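PDB 3EEF: N-carbamoylsarcosine amidase related protein from Thermoplasma acidophilum, which probably hydrolyses N-carbamoylsarcosine, as a zinc-containing member of the isochorismatase-like hydrolase family. Local coordinates for residues V46-P54 and H65-V75; L132-D143 and F157-S168. All blocks are in the same frame, centred on the assembly; numbering follows the deposited sequence.

The two interactions lie on opposite sides of the chain's centre. Their centres are about 25 Å apart, and their nearest atoms about 10 Å. Both reach the same parallel six-stranded sheet, whose strands run in the order 86-90, 45-50, 3-8, 112-116, 137-141, 164-166. Interaction 1 comes first along the chain and closes before interaction 2 opens. It joins the end of strand 45-50 to the loop after helix 59-62. Interaction 2 pairs strand 137-141 with strand 164-166, the outermost strand within the chain on that side. One contact thus contributes three of the four protein ligands of the metal site, while the other forms an edge of the sheet within this chain.

Interaction 1 of 2, residues V46-P54 and H65-V75; sequences VYVNDSHYP and HSMKGDDGSEV. With ZN (zinc ion), chain C.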
# COMPACT_ATOMS: atom_id res chain seq x y z
N VAL A 46 -8.73 14.34 -12.19
CA VAL A 46 -7.63 14.30 -11.26
C VAL A 46 -6.28 14.45 -11.97
O VAL A 46 -5.91 13.63 -12.79
CB VAL A 46 -7.61 12.94 -10.51
CG1 VAL A 46 -6.46 12.92 -9.50
CG2 VAL A 46 -8.98 12.67 -9.85
N TYR A 47 -5.55 15.50 -11.62
CA TYR A 47 -4.23 15.71 -12.14
C TYR A 47 -3.26 15.05 -11.19
O TYR A 47 -3.33 15.28 -9.99
CB TYR A 47 -3.90 17.20 -12.25
CG TYR A 47 -4.73 18.00 -13.25
CD1 TYR A 47 -4.22 18.35 -14.50
CD2 TYR A 47 -6.02 18.41 -12.94
CE1 TYR A 47 -4.97 19.10 -15.40
CE2 TYR A 47 -6.79 19.15 -13.85
CZ TYR A 47 -6.26 19.49 -15.07
OH TYR A 47 -7.03 20.24 -15.95
N VAL A 48 -2.36 14.24 -11.74
CA VAL A 48 -1.30 13.61 -10.97
C VAL A 48 0.05 14.06 -11.58
O VAL A 48 0.37 13.68 -12.69
CB VAL A 48 -1.46 12.06 -10.92
CG1 VAL A 48 -2.65 11.66 -10.11
CG2 VAL A 48 -1.67 11.48 -12.29
N ASN A 49 0.82 14.86 -10.83
CA ASN A 49 2.04 15.53 -11.31
C ASN A 49 3.26 15.21 -10.49
O ASN A 49 3.25 15.35 -9.26
CB ASN A 49 1.84 17.03 -11.25
CG ASN A 49 0.56 17.44 -11.88
OD1 ASN A 49 0.30 17.07 -13.03
ND2 ASN A 49 -0.27 18.17 -11.16
N ASP A 50 4.32 14.80 -11.15
CA ASP A 50 5.62 14.72 -10.50
C ASP A 50 5.89 15.98 -9.68
O ASP A 50 5.65 17.10 -10.14
CB ASP A 50 6.73 14.49 -11.52
CG ASP A 50 6.93 13.01 -11.85
OD1 ASP A 50 6.27 12.14 -11.22
OD2 ASP A 50 7.80 12.70 -12.70
N SER A 51 6.32 15.79 -8.44
CA SER A 51 6.67 16.91 -7.56
C SER A 51 7.83 16.41 -6.69
O SER A 51 7.68 16.21 -5.49
CB SER A 51 5.44 17.32 -6.72
OG SER A 51 5.70 18.34 -5.78
N HIS A 52 8.97 16.20 -7.34
CA HIS A 52 10.06 15.38 -6.81
C HIS A 52 10.94 16.09 -5.80
O HIS A 52 11.10 17.30 -5.87
CB HIS A 52 10.97 14.89 -7.94
CG HIS A 52 10.37 13.79 -8.77
ND1 HIS A 52 10.10 12.53 -8.27
CD2 HIS A 52 10.06 13.75 -10.09
CE1 HIS A 52 9.61 11.77 -9.24
NE2 HIS A 52 9.59 12.48 -10.36
N TYR A 53 11.43 15.30 -4.85
CA TYR A 53 12.51 15.66 -3.96
C TYR A 53 13.82 15.14 -4.57
O TYR A 53 13.84 14.15 -5.32
CB TYR A 53 12.39 14.99 -2.58
CG TYR A 53 11.12 15.19 -1.79
CD1 TYR A 53 10.53 16.45 -1.65
CD2 TYR A 53 10.52 14.11 -1.13
CE1 TYR A 53 9.35 16.62 -0.89
CE2 TYR A 53 9.37 14.27 -0.38
CZ TYR A 53 8.78 15.51 -0.26
OH TYR A 53 7.64 15.60 0.49
N PRO A 54 14.94 15.77 -4.20
CA PRO A 54 16.24 15.37 -4.72
C PRO A 54 16.55 13.89 -4.53
O PRO A 54 17.27 13.31 -5.34
CB PRO A 54 17.20 16.21 -3.89
CG PRO A 54 16.40 17.46 -3.56
CD PRO A 54 15.01 16.99 -3.36
N HIS A 65 14.15 16.55 -12.25
CA HIS A 65 13.09 16.91 -13.21
C HIS A 65 11.80 17.07 -12.42
O HIS A 65 11.59 16.37 -11.41
CB HIS A 65 12.97 15.85 -14.33
CG HIS A 65 12.46 14.51 -13.86
ND1 HIS A 65 13.26 13.57 -13.25
CD2 HIS A 65 11.21 13.99 -13.85
CE1 HIS A 65 12.53 12.51 -12.93
NE2 HIS A 65 11.27 12.75 -13.26
N SER A 66 10.94 18.00 -12.86
CA SER A 66 9.64 18.21 -12.25
C SER A 66 9.77 18.18 -10.72
O SER A 66 9.14 17.35 -10.01
CB SER A 66 8.64 17.15 -12.76
OG SER A 66 7.29 17.52 -12.48
N MSE A 67 10.62 19.09 -10.24
CA MSE A 67 10.93 19.19 -8.83
C MSE A 67 9.82 19.91 -8.07
O MSE A 67 9.14 20.77 -8.63
CB MSE A 67 12.26 19.93 -8.65
CG MSE A 67 13.42 19.23 -9.34
SE MSE A 67 13.65 17.37 -8.72
CE MSE A 67 14.47 17.76 -6.97
N LYS A 68 9.62 19.54 -6.80
CA LYS A 68 8.65 20.25 -5.96
C LYS A 68 9.09 21.70 -5.83
O LYS A 68 10.26 21.98 -5.60
CB LYS A 68 8.53 19.61 -4.57
CG LYS A 68 7.61 20.39 -3.61
CD LYS A 68 7.14 19.54 -2.43
CE LYS A 68 6.24 20.35 -1.46
NZ LYS A 68 4.81 20.43 -1.91
N GLY A 69 8.15 22.62 -6.00
CA GLY A 69 8.42 24.05 -5.84
C GLY A 69 8.82 24.79 -7.11
O GLY A 69 8.53 25.99 -7.24
N ASP A 70 9.47 24.09 -8.03
CA ASP A 70 9.97 24.69 -9.28
C ASP A 70 8.82 24.66 -10.32
O ASP A 70 7.95 23.79 -10.26
CB ASP A 70 11.31 23.99 -9.66
CG ASP A 70 11.47 23.70 -11.14
OD1 ASP A 70 11.49 22.50 -11.51
OD2 ASP A 70 11.61 24.65 -11.93
N ASP A 71 8.78 25.64 -11.22
CA ASP A 71 7.65 25.83 -12.17
C ASP A 71 7.54 24.70 -13.21
O ASP A 71 6.52 24.59 -13.89
CB ASP A 71 7.75 27.19 -12.89
N GLY A 72 8.61 23.91 -13.34
CA GLY A 72 8.64 22.71 -14.14
C GLY A 72 7.62 21.68 -13.74
O GLY A 72 7.15 20.93 -14.59
N SER A 73 7.27 21.65 -12.44
CA SER A 73 6.30 20.70 -11.90
C SER A 73 4.86 21.22 -11.94
O SER A 73 3.94 20.53 -11.53
CB SER A 73 6.69 20.27 -10.46
OG SER A 73 6.68 21.34 -9.53
N GLU A 74 4.66 22.41 -12.48
CA GLU A 74 3.34 23.01 -12.54
C GLU A 74 2.62 22.57 -13.82
O GLU A 74 3.23 22.38 -14.88
CB GLU A 74 3.42 24.54 -12.42
N VAL A 75 1.31 22.40 -13.69
CA VAL A 75 0.44 22.02 -14.81
C VAL A 75 0.47 23.13 -15.85
O VAL A 75 0.42 24.30 -15.50
CB VAL A 75 -1.04 21.79 -14.34
CG1 VAL A 75 -2.01 21.73 -15.54
CG2 VAL A 75 -1.17 20.53 -13.45
ZN ZN C . 9.54 11.69 -12.43
O HOH W 1 3.77 19.11 -9.33
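Asp-50, His-52 and His-65 meet at the zinc ion. Asp-50 OD2 lies 2.0 Å from zinc. His-52 NE2 and His-65 NE2 are each 2.2 Å from the metal. Glu-58 supplies the fourth protein ligand. The edge of the His-52 ring points at the face of His-65 in an offset edge-to-face pair, with planes at 62°. Asp-50 OD1 makes a salt bridge with Lys-90, while Asp-56 and the carbonyl of Gly-63 hold the ND1 atoms of His-52 and His-65.

Next to the metal site in the chain, the backbones join in a single bridge between His-52 and Met-67. His-52 N donates to Ser-66 O at 2.9 Å. Lys-68 N donates to His-52 O at 2.8 Å. Ser-66 OG, anti to its own N (chi1 -164°), reaches Asp-50 O from above the carbonyl plane. A water also bridges Asp-50 O and Ser-73 O.

Farther out, the bent selenomethionine Met-67 brings SE beside His-52 CB and CE 3.7 Å from Pro-54 CD. At the other end, Val-75 CG2 packs against Tyr-47 and the amide of Asn-49. Backbone bonds next to the ligands and second-shell partners on their far atoms probably help hold Asp-50 and both histidines in their orientation toward the zinc.

Interaction 2 of 2, residues L132-D143 and F157-S168; sequences LYRNYRIIVVED and FTRVYGATVKRS
Strands 137-141 and 164-166 run parallel, their axes 4.7 Å apart at closest approach and 30° apart in direction. Helix 153-161 lies between them in the chain, so the pair forms a beta-alpha-beta crossover at the edge of the parallel sheet of this alpha/beta fold. Ile-139, Val-140 and Val-141 pair with Thr-164, Val-165 and Lys-166. The backbone bonds alternate: Thr-164 N to Ile-138 O, Val-140 N to Thr-164 O, Lys-166 N to Val-140 O, and Glu-142 N to Lys-166 O. Gly-162, with positive phi, turns the chain out of the helix. Phe-157 O accepts from both Tyr-161 N and Ala-163 N, which come from opposite faces of its plane.

Val-140 and Val-165 point to the same side of the sheet. Val-140 CG2 sits over one face of the Phe-157 ring, 4.2 Å from its centroid, in a CH-pi contact. Ile-138 CG2 packs 3.8 Å from Ala-163 CB, and its CD1 touches Tyr-161 CB. Leu-132 CD2 comes to the edge of the Tyr-161 ring, whose OH bonds to His-126 of a neighbouring subunit. On the other side, Ile-139 CG1 meets Thr-164 OG1, and its CG2 lies 4.0 Å from Lys-166 CG.

At the corner of the chain, the side chains of Glu-142 and Val-165 cross at about a right angle, CB against CG1. Glu-142 CG sits between the backbone N and carbonyl carbon (chi1 62°), and the extended chain beyond carries OE2 to Arg-167. OE1 makes a salt bridge with Lys-154. OE2 makes another with Arg-167 NE at 2.9 Å; its hydrogen bond is weak, the N-H...O angle being only 128°. Next to it, Ser-168 N donates to Asp-143 OD1 at 2.8 Å.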
# COMPACT_ATOMS: atom_id res chain seq x y z
N LEU A 132 -5.22 -1.53 -12.77
CA LEU A 132 -5.54 -2.94 -12.94
C LEU A 132 -5.50 -3.73 -11.65
O LEU A 132 -6.44 -4.42 -11.33
CB LEU A 132 -4.60 -3.58 -13.93
CG LEU A 132 -5.04 -5.00 -14.32
CD1 LEU A 132 -6.44 -4.96 -14.98
CD2 LEU A 132 -4.04 -5.61 -15.24
N TYR A 133 -4.40 -3.67 -10.93
CA TYR A 133 -4.29 -4.33 -9.63
C TYR A 133 -5.48 -3.98 -8.70
O TYR A 133 -5.94 -4.80 -7.91
CB TYR A 133 -3.03 -3.89 -8.92
CG TYR A 133 -1.69 -4.12 -9.63
CD1 TYR A 133 -1.60 -4.78 -10.85
CD2 TYR A 133 -0.51 -3.69 -9.03
CE1 TYR A 133 -0.38 -4.98 -11.45
CE2 TYR A 133 0.72 -3.90 -9.63
CZ TYR A 133 0.77 -4.54 -10.84
OH TYR A 133 1.97 -4.73 -11.46
N ARG A 134 -5.93 -2.74 -8.78
CA ARG A 134 -7.02 -2.27 -7.95
C ARG A 134 -8.40 -2.43 -8.64
O ARG A 134 -9.35 -1.78 -8.25
CB ARG A 134 -6.78 -0.79 -7.62
CG ARG A 134 -5.68 -0.57 -6.63
CD ARG A 134 -5.10 0.81 -6.71
NE ARG A 134 -4.00 0.89 -5.77
CZ ARG A 134 -2.77 0.46 -5.98
NH1 ARG A 134 -2.42 -0.08 -7.14
NH2 ARG A 134 -1.88 0.54 -5.00
N ASN A 135 -8.48 -3.27 -9.68
CA ASN A 135 -9.75 -3.69 -10.27
C ASN A 135 -10.57 -2.60 -10.98
O ASN A 135 -11.77 -2.75 -11.16
CB ASN A 135 -10.63 -4.36 -9.19
CG ASN A 135 -11.60 -5.42 -9.76
OD1 ASN A 135 -11.24 -6.23 -10.64
ND2 ASN A 135 -12.82 -5.45 -9.23
N TYR A 136 -9.92 -1.51 -11.37
CA TYR A 136 -10.50 -0.56 -12.31
C TYR A 136 -10.46 -1.10 -13.73
O TYR A 136 -9.56 -1.86 -14.09
CB TYR A 136 -9.74 0.77 -12.26
CG TYR A 136 -9.84 1.43 -10.93
CD1 TYR A 136 -11.00 2.11 -10.57
CD2 TYR A 136 -8.83 1.32 -9.99
CE1 TYR A 136 -11.14 2.69 -9.33
CE2 TYR A 136 -8.97 1.89 -8.72
CZ TYR A 136 -10.12 2.58 -8.40
OH TYR A 136 -10.27 3.15 -7.17
N ARG A 137 -11.44 -0.71 -14.54
CA ARG A 137 -11.30 -0.84 -16.01
C ARG A 137 -10.52 0.36 -16.51
O ARG A 137 -10.49 1.42 -15.86
CB ARG A 137 -12.64 -0.91 -16.73
CG ARG A 137 -13.50 -2.12 -16.36
CD ARG A 137 -12.92 -3.46 -16.87
NE ARG A 137 -12.59 -3.45 -18.30
CZ ARG A 137 -13.47 -3.38 -19.32
NH1 ARG A 137 -14.78 -3.30 -19.10
NH2 ARG A 137 -13.03 -3.39 -20.59
N ILE A 138 -9.88 0.18 -17.67
CA ILE A 138 -8.95 1.17 -18.18
C ILE A 138 -9.27 1.60 -19.61
O ILE A 138 -9.46 0.75 -20.48
CB ILE A 138 -7.50 0.64 -18.15
CG1 ILE A 138 -7.09 0.25 -16.70
CG2 ILE A 138 -6.55 1.71 -18.75
CD1 ILE A 138 -5.87 -0.73 -16.56
N ILE A 139 -9.26 2.91 -19.83
CA ILE A 139 -9.41 3.50 -21.14
C ILE A 139 -8.26 4.46 -21.30
O ILE A 139 -7.93 5.18 -20.36
CB ILE A 139 -10.76 4.30 -21.24
CG1 ILE A 139 -11.96 3.35 -21.07
CG2 ILE A 139 -10.85 5.10 -22.56
CD1 ILE A 139 -13.32 4.07 -21.04
N VAL A 140 -7.66 4.46 -22.49
CA VAL A 140 -6.61 5.39 -22.85
C VAL A 140 -6.99 6.19 -24.10
O VAL A 140 -7.45 5.63 -25.07
CB VAL A 140 -5.31 4.62 -23.12
CG1 VAL A 140 -4.14 5.59 -23.32
CG2 VAL A 140 -5.02 3.68 -21.98
N VAL A 141 -6.82 7.50 -24.06
CA VAL A 141 -7.12 8.37 -25.19
C VAL A 141 -5.87 8.58 -26.04
O VAL A 141 -5.11 9.48 -25.76
CB VAL A 141 -7.68 9.71 -24.69
CG1 VAL A 141 -8.11 10.62 -25.86
CG2 VAL A 141 -8.84 9.44 -23.75
N GLU A 142 -5.69 7.74 -27.06
CA GLU A 142 -4.44 7.66 -27.82
C GLU A 142 -3.84 9.00 -28.24
O GLU A 142 -2.65 9.22 -28.07
CB GLU A 142 -4.57 6.74 -29.05
CG GLU A 142 -5.60 7.16 -30.10
CD GLU A 142 -5.71 6.19 -31.30
OE1 GLU A 142 -4.92 5.24 -31.44
OE2 GLU A 142 -6.63 6.39 -32.13
N ASP A 143 -4.68 9.91 -28.73
CA ASP A 143 -4.21 11.19 -29.25
C ASP A 143 -3.91 12.16 -28.15
O ASP A 143 -3.31 13.22 -28.38
CB ASP A 143 -5.20 11.83 -30.27
CG ASP A 143 -6.59 12.02 -29.71
OD1 ASP A 143 -7.06 11.16 -28.93
OD2 ASP A 143 -7.21 13.04 -30.06
N PHE A 157 -0.72 -1.76 -23.92
CA PHE A 157 -1.91 -1.42 -23.17
C PHE A 157 -3.03 -2.44 -23.33
O PHE A 157 -3.58 -2.93 -22.33
CB PHE A 157 -2.42 -0.05 -23.59
CG PHE A 157 -1.73 1.07 -22.89
CD1 PHE A 157 -1.92 1.28 -21.55
CD2 PHE A 157 -0.92 1.92 -23.57
CE1 PHE A 157 -1.28 2.32 -20.90
CE2 PHE A 157 -0.27 2.97 -22.90
CZ PHE A 157 -0.47 3.15 -21.56
N THR A 158 -3.37 -2.73 -24.58
CA THR A 158 -4.49 -3.61 -24.90
C THR A 158 -4.22 -5.07 -24.48
O THR A 158 -5.06 -5.73 -23.87
CB THR A 158 -4.90 -3.53 -26.43
OG1 THR A 158 -3.78 -3.83 -27.28
CG2 THR A 158 -5.43 -2.14 -26.78
N ARG A 159 -3.02 -5.56 -24.78
CA ARG A 159 -2.70 -6.96 -24.50
C ARG A 159 -2.42 -7.21 -23.00
O ARG A 159 -2.73 -8.28 -22.47
CB ARG A 159 -1.53 -7.42 -25.35
N VAL A 160 -1.82 -6.23 -22.31
CA VAL A 160 -1.36 -6.44 -20.95
C VAL A 160 -2.27 -5.85 -19.85
O VAL A 160 -2.38 -6.41 -18.75
CB VAL A 160 0.06 -5.92 -20.76
CG1 VAL A 160 0.52 -6.19 -19.27
CG2 VAL A 160 0.98 -6.58 -21.80
N TYR A 161 -2.91 -4.74 -20.12
CA TYR A 161 -3.84 -4.15 -19.17
C TYR A 161 -5.30 -4.23 -19.60
O TYR A 161 -6.15 -3.59 -18.97
CB TYR A 161 -3.46 -2.68 -18.93
CG TYR A 161 -2.03 -2.52 -18.51
CD1 TYR A 161 -1.51 -3.26 -17.45
CD2 TYR A 161 -1.19 -1.67 -19.18
CE1 TYR A 161 -0.19 -3.15 -17.08
CE2 TYR A 161 0.16 -1.54 -18.80
CZ TYR A 161 0.63 -2.27 -17.76
OH TYR A 161 1.94 -2.16 -17.40
N GLY A 162 -5.60 -4.98 -20.67
CA GLY A 162 -6.94 -5.06 -21.23
C GLY A 162 -7.57 -3.72 -21.52
O GLY A 162 -8.79 -3.60 -21.55
N ALA A 163 -6.74 -2.69 -21.75
CA ALA A 163 -7.26 -1.32 -21.97
C ALA A 163 -8.01 -1.24 -23.27
O ALA A 163 -7.67 -1.94 -24.24
CB ALA A 163 -6.14 -0.29 -21.99
N THR A 164 -9.05 -0.40 -23.30
CA THR A 164 -9.67 -0.06 -24.56
C THR A 164 -9.15 1.33 -24.94
O THR A 164 -9.12 2.23 -24.11
CB THR A 164 -11.18 -0.03 -24.47
OG1 THR A 164 -11.57 1.03 -23.60
CG2 THR A 164 -11.73 -1.33 -23.92
N VAL A 165 -8.82 1.49 -26.22
CA VAL A 165 -8.21 2.70 -26.74
C VAL A 165 -9.27 3.54 -27.48
O VAL A 165 -10.01 3.03 -28.30
CB VAL A 165 -7.08 2.33 -27.71
CG1 VAL A 165 -6.40 3.57 -28.26
CG2 VAL A 165 -6.07 1.39 -27.03
N LYS A 166 -9.34 4.83 -27.18
CA LYS A 166 -10.30 5.74 -27.79
C LYS A 166 -9.58 6.96 -28.33
O LYS A 166 -8.41 7.17 -28.01
CB LYS A 166 -11.34 6.19 -26.76
CG LYS A 166 -12.29 5.08 -26.28
CD LYS A 166 -13.11 4.49 -27.42
CE LYS A 166 -14.34 3.74 -26.91
NZ LYS A 166 -14.89 2.82 -27.95
N ARG A 167 -10.29 7.77 -29.11
CA ARG A 167 -9.77 9.06 -29.56
C ARG A 167 -10.50 10.18 -28.84
O ARG A 167 -11.61 9.99 -28.32
CB ARG A 167 -9.90 9.22 -31.07
CG ARG A 167 -9.45 7.99 -31.83
CD ARG A 167 -9.18 8.28 -33.29
NE ARG A 167 -7.78 8.67 -33.50
CZ ARG A 167 -7.33 9.92 -33.59
NH1 ARG A 167 -8.15 10.97 -33.50
NH2 ARG A 167 -6.04 10.12 -33.79
N SER A 168 -9.86 11.34 -28.77
CA SER A 168 -10.41 12.45 -27.99
C SER A 168 -11.80 12.82 -28.49
O SER A 168 -12.68 13.11 -27.70
CB SER A 168 -9.48 13.66 -27.98
OG SER A 168 -9.09 14.05 -29.28